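PDB 5UI9: oxidoreductase protein from Agrobacterium radiobacter, which probably catalyses NAD-dependent oxidation or reduction of a small hydroxylated substrate, as in other GFO/IDH/MocA family oxidoreductases. Local coordinates for residues F16-A30 with I291-T303. Sequence-based numbering, arbitrary orientation.
Sequences FAVNQMHAWKDVKGA and IQESVLAIQQHWT. With MG (magnesium ion), chain E; NAD (nicotinamide-adenine-dinucleotide), chain C.
The Trp24 indole carries the amide of Gln299 stacked on one face, the planes 15° apart, with Gln299 NE2 3.2 Å from Trp24 CD2. Gln299 CB adds a CH-pi contact over the six-membered ring, Thr303 OG1 lies in plane at the indole edge, 3.5 Å from Trp24 CZ3, and Trp302 CD1 meets the edge at CH2. NAD C4N sits over one face of the Phe16 ring, toward the rim; Gln20 OE1, bonded to Gln97, lies in plane at the edge, Ile291 CG2 also touches the edge, and Val295 CG2 reaches CZ obliquely. Phe16 N donates to NAD O2N. Gln299 sends NE2 almost straight (176°) to a lone pair of Gln20 O, shared with Trp24 N; Trp24 NE1 and Gln20 NE2 both turn to Asp72. Ala23 CB nestles against Val295 CG1 (3.6 Å), and Leu296 CD1 packs on Val27 CG2. Gln292 NE2 reaches Asn19 OD1 at 2.7 Å. Gln300, bent at chi2, returns its amide to the loop after helix 17-26, where OE1 takes Lys28 N and NE2 gives to Lys28 O (2.8 Å). Carbonyls of Trp24, in the helix's last turn, and of Val27 and Ala30 beyond bind magnesium with a water. Helical segments 17-26 and 291-303 cross at -55°, joining helix 289-308 to the Rossmann domain through apolar packing and side-chain amide hydrogen bonds. Three bonds, two to Lys28 and one from NE2 to Asp304, fix the Gln300 amide's rotation beside the magnesium-binding carbonyls; stacking and the in-plane bond to Gln20 O hold the Gln299 amide flat, and Phe16 and Ile291 carry the contact into the cofactor pocket.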
loop_
_atom_site.group_PDB
_atom_site.type_symbol
_atom_site.label_atom_id
_atom_site.label_comp_id
_atom_site.label_asym_id
_atom_site.label_seq_id
_atom_site.Cartn_x
_atom_site.Cartn_y
_atom_site.Cartn_z
ATOM N N PHE A 16 -5.804 21.194 -21.639
ATOM C CA PHE A 16 -5.130 21.657 -20.433
ATOM C C PHE A 16 -4.478 23.033 -20.555
ATOM O O PHE A 16 -4.349 23.740 -19.553
ATOM C CB PHE A 16 -4.105 20.639 -19.928
ATOM C CG PHE A 16 -3.735 20.851 -18.486
ATOM C CD1 PHE A 16 -4.640 20.534 -17.474
ATOM C CD2 PHE A 16 -2.511 21.407 -18.137
ATOM C CE1 PHE A 16 -4.316 20.738 -16.145
ATOM C CE2 PHE A 16 -2.182 21.619 -16.803
ATOM C CZ PHE A 16 -3.081 21.271 -15.806
ATOM N N ALA A 17 -4.078 23.418 -21.763
ATOM C CA ALA A 17 -3.435 24.728 -21.982
ATOM C C ALA A 17 -4.296 25.932 -21.601
ATOM O O ALA A 17 -3.758 26.984 -21.285
ATOM C CB ALA A 17 -2.983 24.866 -23.426
ATOM N N VAL A 18 -5.621 25.775 -21.632
ATOM C CA VAL A 18 -6.544 26.827 -21.183
ATOM C C VAL A 18 -6.251 27.200 -19.723
ATOM O O VAL A 18 -6.296 28.379 -19.372
ATOM C CB VAL A 18 -8.029 26.405 -21.367
ATOM C CG1 VAL A 18 -8.986 27.434 -20.754
ATOM C CG2 VAL A 18 -8.346 26.193 -22.850
ATOM N N ASN A 19 -5.928 26.199 -18.892
ATOM C CA ASN A 19 -5.526 26.434 -17.496
ATOM C C ASN A 19 -4.198 27.171 -17.418
ATOM O O ASN A 19 -4.031 28.053 -16.588
ATOM C CB ASN A 19 -5.400 25.132 -16.699
ATOM C CG ASN A 19 -6.702 24.373 -16.609
ATOM O OD1 ASN A 19 -7.698 24.882 -16.101
ATOM N ND2 ASN A 19 -6.701 23.143 -17.109
ATOM N N GLN A 20 -3.252 26.785 -18.269
ATOM C CA GLN A 20 -1.940 27.427 -18.299
ATOM C C GLN A 20 -2.053 28.892 -18.736
ATOM O O GLN A 20 -1.395 29.757 -18.160
ATOM C CB GLN A 20 -0.959 26.635 -19.177
ATOM C CG GLN A 20 -0.619 25.281 -18.568
ATOM C CD GLN A 20 0.310 24.422 -19.399
ATOM O OE1 GLN A 20 0.142 23.202 -19.443
ATOM N NE2 GLN A 20 1.304 25.035 -20.038
ATOM N N MET A 21 -2.921 29.153 -19.716
ATOM C CA MET A 21 -3.225 30.517 -20.172
ATOM C C MET A 21 -3.878 31.390 -19.099
ATOM O O MET A 21 -3.494 32.553 -18.934
ATOM C CB MET A 21 -4.118 30.488 -21.423
ATOM C CG MET A 21 -3.432 29.952 -22.673
ATOM S SD MET A 21 -2.027 30.920 -23.269
ATOM C CE MET A 21 -2.854 32.448 -23.740
ATOM N N HIS A 22 -4.861 30.844 -18.378
ATOM C CA HIS A 22 -5.448 31.559 -17.234
ATOM C C HIS A 22 -4.360 31.898 -16.226
ATOM O O HIS A 22 -4.249 33.045 -15.785
ATOM C CB HIS A 22 -6.524 30.733 -16.516
ATOM C CG HIS A 22 -7.858 30.721 -17.197
ATOM N ND1 HIS A 22 -8.590 31.866 -17.420
ATOM C CD2 HIS A 22 -8.622 29.697 -17.648
ATOM C CE1 HIS A 22 -9.729 31.552 -18.010
ATOM N NE2 HIS A 22 -9.774 30.242 -18.159
ATOM N N ALA A 23 -3.553 30.897 -15.878
ATOM C CA ALA A 23 -2.486 31.078 -14.887
ATOM C C ALA A 23 -1.434 32.112 -15.307
ATOM O O ALA A 23 -0.972 32.886 -14.472
ATOM C CB ALA A 23 -1.819 29.749 -14.571
ATOM N N TRP A 24 -1.066 32.130 -16.585
ATOM C CA TRP A 24 -0.087 33.119 -17.073
ATOM C C TRP A 24 -0.561 34.561 -16.884
ATOM O O TRP A 24 0.254 35.450 -16.642
ATOM C CB TRP A 24 0.288 32.884 -18.543
ATOM C CG TRP A 24 1.233 31.749 -18.761
ATOM C CD1 TRP A 24 1.028 30.666 -19.554
ATOM C CD2 TRP A 24 2.542 31.592 -18.203
ATOM N NE1 TRP A 24 2.115 29.834 -19.517
ATOM C CE2 TRP A 24 3.059 30.379 -18.693
ATOM C CE3 TRP A 24 3.322 32.351 -17.324
ATOM C CZ2 TRP A 24 4.317 29.905 -18.334
ATOM C CZ3 TRP A 24 4.570 31.881 -16.971
ATOM C CH2 TRP A 24 5.059 30.672 -17.475
ATOM N N LYS A 25 -1.867 34.785 -16.994
ATOM C CA LYS A 25 -2.456 36.096 -16.715
ATOM C C LYS A 25 -2.227 36.477 -15.246
ATOM O O LYS A 25 -1.735 37.569 -14.971
ATOM C CB LYS A 25 -3.945 36.103 -17.110
ATOM C CG LYS A 25 -4.692 37.413 -16.867
ATOM C CD LYS A 25 -5.523 37.866 -18.071
ATOM C CE LYS A 25 -6.516 36.823 -18.587
ATOM N NZ LYS A 25 -7.420 36.311 -17.525
ATOM N N ASP A 26 -2.534 35.556 -14.328
ATOM C CA ASP A 26 -2.279 35.743 -12.885
ATOM C C ASP A 26 -0.797 35.835 -12.500
ATOM O O ASP A 26 -0.482 36.425 -11.482
ATOM C CB ASP A 26 -2.888 34.595 -12.054
ATOM C CG ASP A 26 -4.411 34.638 -11.972
ATOM O OD1 ASP A 26 -5.043 35.646 -12.362
ATOM O OD2 ASP A 26 -4.982 33.630 -11.495
ATOM N N VAL A 27 0.102 35.213 -13.260
ATOM C CA VAL A 27 1.534 35.257 -12.932
ATOM C C VAL A 27 2.024 36.704 -12.967
ATOM O O VAL A 27 1.740 37.433 -13.918
ATOM C CB VAL A 27 2.396 34.402 -13.905
ATOM C CG1 VAL A 27 3.888 34.732 -13.777
ATOM C CG2 VAL A 27 2.160 32.907 -13.679
ATOM N N LYS A 28 2.765 37.090 -11.935
ATOM C CA LYS A 28 3.436 38.385 -11.892
ATOM C C LYS A 28 4.859 38.292 -12.451
ATOM O O LYS A 28 5.661 37.465 -12.010
ATOM C CB LYS A 28 3.428 38.953 -10.465
ATOM C CG LYS A 28 2.110 39.650 -10.138
ATOM C CD LYS A 28 1.775 39.643 -8.653
ATOM C CE LYS A 28 0.417 40.285 -8.399
ATOM N NZ LYS A 28 -0.263 39.661 -7.233
ATOM N N GLY A 29 5.146 39.157 -13.426
ATOM C CA GLY A 29 6.438 39.205 -14.099
ATOM C C GLY A 29 6.472 38.489 -15.441
ATOM O O GLY A 29 7.535 38.402 -16.060
ATOM N N ALA A 30 5.323 37.982 -15.897
ATOM C CA ALA A 30 5.244 37.311 -17.196
ATOM C C ALA A 30 3.824 37.271 -17.755
ATOM O O ALA A 30 2.842 37.309 -16.998
ATOM C CB ALA A 30 5.809 35.899 -17.098
ATOM N N ILE A 291 -5.352 21.119 -8.953
ATOM C CA ILE A 291 -4.379 21.110 -10.053
ATOM C C ILE A 291 -4.214 22.522 -10.607
ATOM O O ILE A 291 -3.090 22.982 -10.858
ATOM C CB ILE A 291 -4.794 20.114 -11.174
ATOM C CG1 ILE A 291 -4.711 18.666 -10.656
ATOM C CG2 ILE A 291 -3.926 20.284 -12.424
ATOM C CD1 ILE A 291 -5.277 17.628 -11.607
ATOM N N GLN A 292 -5.338 23.208 -10.784
ATOM C CA GLN A 292 -5.335 24.559 -11.327
ATOM C C GLN A 292 -4.529 25.557 -10.492
ATOM O O GLN A 292 -3.787 26.366 -11.054
ATOM C CB GLN A 292 -6.773 25.031 -11.549
ATOM C CG GLN A 292 -7.419 24.334 -12.740
ATOM C CD GLN A 292 -8.918 24.546 -12.820
ATOM O OE1 GLN A 292 -9.624 24.480 -11.809
ATOM N NE2 GLN A 292 -9.419 24.774 -14.024
ATOM N N GLU A 293 -4.649 25.485 -9.164
ATOM C CA GLU A 293 -3.800 26.284 -8.275
ATOM C C GLU A 293 -2.321 25.971 -8.496
ATOM O O GLU A 293 -1.497 26.888 -8.538
ATOM C CB GLU A 293 -4.131 26.060 -6.796
ATOM C CG GLU A 293 -3.348 26.990 -5.862
ATOM C CD GLU A 293 -3.616 26.760 -4.384
ATOM O OE1 GLU A 293 -4.088 25.674 -4.002
ATOM O OE2 GLU A 293 -3.359 27.681 -3.586
ATOM N N SER A 294 -1.989 24.685 -8.618
ATOM C CA SER A 294 -0.594 24.275 -8.774
ATOM C C SER A 294 0.030 24.732 -10.102
ATOM O O SER A 294 1.242 24.888 -10.191
ATOM C CB SER A 294 -0.452 22.758 -8.607
ATOM O OG SER A 294 -0.920 22.048 -9.735
ATOM N N VAL A 295 -0.809 24.944 -11.116
ATOM C CA VAL A 295 -0.379 25.487 -12.407
ATOM C C VAL A 295 0.143 26.911 -12.207
ATOM O O VAL A 295 1.191 27.254 -12.728
ATOM C CB VAL A 295 -1.527 25.481 -13.460
ATOM C CG1 VAL A 295 -1.107 26.189 -14.740
ATOM C CG2 VAL A 295 -1.996 24.062 -13.770
ATOM N N LEU A 296 -0.588 27.726 -11.452
ATOM C CA LEU A 296 -0.116 29.070 -11.102
ATOM C C LEU A 296 1.198 29.024 -10.305
ATOM O O LEU A 296 2.138 29.762 -10.622
ATOM C CB LEU A 296 -1.187 29.860 -10.339
ATOM C CG LEU A 296 -0.805 31.271 -9.864
ATOM C CD1 LEU A 296 -0.336 32.134 -11.027
ATOM C CD2 LEU A 296 -1.956 31.935 -9.127
ATOM N N ALA A 297 1.253 28.151 -9.296
ATOM C CA ALA A 297 2.442 27.986 -8.446
ATOM C C ALA A 297 3.691 27.657 -9.260
ATOM O O ALA A 297 4.724 28.317 -9.111
ATOM C CB ALA A 297 2.202 26.912 -7.382
ATOM N N ILE A 298 3.591 26.661 -10.140
ATOM C CA ILE A 298 4.749 26.248 -10.937
ATOM C C ILE A 298 5.127 27.304 -11.986
ATOM O O ILE A 298 6.307 27.483 -12.265
ATOM C CB ILE A 298 4.583 24.835 -11.567
ATOM C CG1 ILE A 298 5.957 24.219 -11.855
ATOM C CG2 ILE A 298 3.728 24.869 -12.819
ATOM C CD1 ILE A 298 5.911 22.846 -12.487
ATOM N N GLN A 299 4.140 27.992 -12.558
ATOM C CA GLN A 299 4.420 29.040 -13.549
ATOM C C GLN A 299 4.988 30.324 -12.916
ATOM O O GLN A 299 5.840 30.982 -13.519
ATOM C CB GLN A 299 3.190 29.298 -14.430
ATOM C CG GLN A 299 2.926 28.116 -15.369
ATOM C CD GLN A 299 1.734 28.278 -16.301
ATOM O OE1 GLN A 299 1.424 27.354 -17.046
ATOM N NE2 GLN A 299 1.077 29.445 -16.281
ATOM N N GLN A 300 4.557 30.659 -11.699
ATOM C CA GLN A 300 5.220 31.716 -10.920
ATOM C C GLN A 300 6.636 31.305 -10.531
ATOM O O GLN A 300 7.557 32.133 -10.566
ATOM C CB GLN A 300 4.432 32.082 -9.649
ATOM C CG GLN A 300 4.913 33.365 -8.967
ATOM C CD GLN A 300 4.689 34.588 -9.826
ATOM O OE1 GLN A 300 3.552 34.972 -10.068
ATOM N NE2 GLN A 300 5.771 35.200 -10.308
ATOM N N HIS A 301 6.800 30.042 -10.141
ATOM C CA HIS A 301 8.112 29.490 -9.802
ATOM C C HIS A 301 9.065 29.614 -10.994
ATOM O O HIS A 301 10.168 30.145 -10.848
ATOM C CB HIS A 301 7.976 28.038 -9.331
ATOM C CG HIS A 301 9.280 27.329 -9.131
ATOM N ND1 HIS A 301 10.055 27.493 -8.004
ATOM C CD2 HIS A 301 9.926 26.420 -9.902
ATOM C CE1 HIS A 301 11.130 26.730 -8.094
ATOM N NE2 HIS A 301 11.075 26.068 -9.237
ATOM N N TRP A 302 8.624 29.155 -12.165
ATOM C CA TRP A 302 9.392 29.315 -13.411
ATOM C C TRP A 302 9.837 30.763 -13.626
ATOM O O TRP A 302 11.012 31.024 -13.878
ATOM C CB TRP A 302 8.574 28.854 -14.624
ATOM C CG TRP A 302 9.137 29.318 -15.958
ATOM C CD1 TRP A 302 8.757 30.425 -16.675
ATOM C CD2 TRP A 302 10.184 28.696 -16.710
ATOM N NE1 TRP A 302 9.512 30.532 -17.821
ATOM C CE2 TRP A 302 10.393 29.482 -17.870
ATOM C CE3 TRP A 302 10.969 27.552 -16.517
ATOM C CZ2 TRP A 302 11.348 29.145 -18.847
ATOM C CZ3 TRP A 302 11.922 27.223 -17.479
ATOM C CH2 TRP A 302 12.103 28.018 -18.631
ATOM N N THR A 303 8.871 31.678 -13.538
ATOM C CA THR A 303 9.083 33.103 -13.762
ATOM C C THR A 303 10.086 33.718 -12.780
ATOM O O THR A 303 10.967 34.481 -13.196
ATOM C CB THR A 303 7.739 33.860 -13.693
ATOM O OG1 THR A 303 6.837 33.301 -14.661
ATOM C CG2 THR A 303 7.920 35.363 -13.957
HETATM MG MG MG E . 0.839 37.655 -16.069
HETATM P PA NAD C . -4.919 18.105 -26.286
HETATM O O1A NAD C . -4.870 17.095 -27.413
HETATM O O2A NAD C . -6.244 18.581 -25.756
HETATM O O5B NAD C . -4.073 19.389 -26.726
HETATM C C5B NAD C . -2.893 19.307 -27.514
HETATM C C4B NAD C . -2.938 20.455 -28.510
HETATM O O4B NAD C . -1.655 20.594 -29.111
HETATM C C3B NAD C . -3.933 20.216 -29.636
HETATM O O3B NAD C . -4.783 21.364 -29.770
HETATM C C2B NAD C . -3.084 19.980 -30.876
HETATM O O2B NAD C . -3.694 20.521 -32.048
HETATM C C1B NAD C . -1.793 20.702 -30.527
HETATM N N9A NAD C . -0.536 20.193 -31.124
HETATM C C8A NAD C . -0.075 18.926 -31.131
HETATM N N7A NAD C . 1.137 18.873 -31.742
HETATM C C5A NAD C . 1.471 20.122 -32.117
HETATM C C6A NAD C . 2.608 20.788 -32.808
HETATM N N6A NAD C . 3.678 20.086 -33.240
HETATM N N1A NAD C . 2.542 22.128 -32.989
HETATM C C2A NAD C . 1.490 22.865 -32.577
HETATM N N3A NAD C . 0.429 22.324 -31.947
HETATM C C4A NAD C . 0.364 20.990 -31.694
HETATM O O3 NAD C . -4.031 17.537 -25.073
HETATM P PN NAD C . -4.233 17.972 -23.531
HETATM O O1N NAD C . -5.313 17.132 -22.895
HETATM O O2N NAD C . -4.325 19.474 -23.443
HETATM O O5D NAD C . -2.836 17.460 -22.949
HETATM C C5D NAD C . -1.621 18.028 -23.420
HETATM C C4D NAD C . -0.509 17.616 -22.475
HETATM O O4D NAD C . -0.813 18.117 -21.169
HETATM C C3D NAD C . -0.374 16.104 -22.370
HETATM O O3D NAD C . 1.000 15.726 -22.502
HETATM C C2D NAD C . -0.919 15.764 -20.993
HETATM O O2D NAD C . -0.233 14.679 -20.368
HETATM C C1D NAD C . -0.706 17.061 -20.215
HETATM N N1N NAD C . -1.626 17.293 -19.086
HETATM C C2N NAD C . -1.076 17.707 -17.931
HETATM C C3N NAD C . -1.835 17.963 -16.800
HETATM C C7N NAD C . -1.132 18.420 -15.551
HETATM O O7N NAD C . -0.139 19.136 -15.654
HETATM N N7N NAD C . -1.588 18.053 -14.351
HETATM C C4N NAD C . -3.217 17.780 -16.872
HETATM C C5N NAD C . -3.783 17.356 -18.076
HETATM C C6N NAD C . -2.965 17.124 -19.182
HETATM O O HOH W 1 0.855 39.967 -15.758
#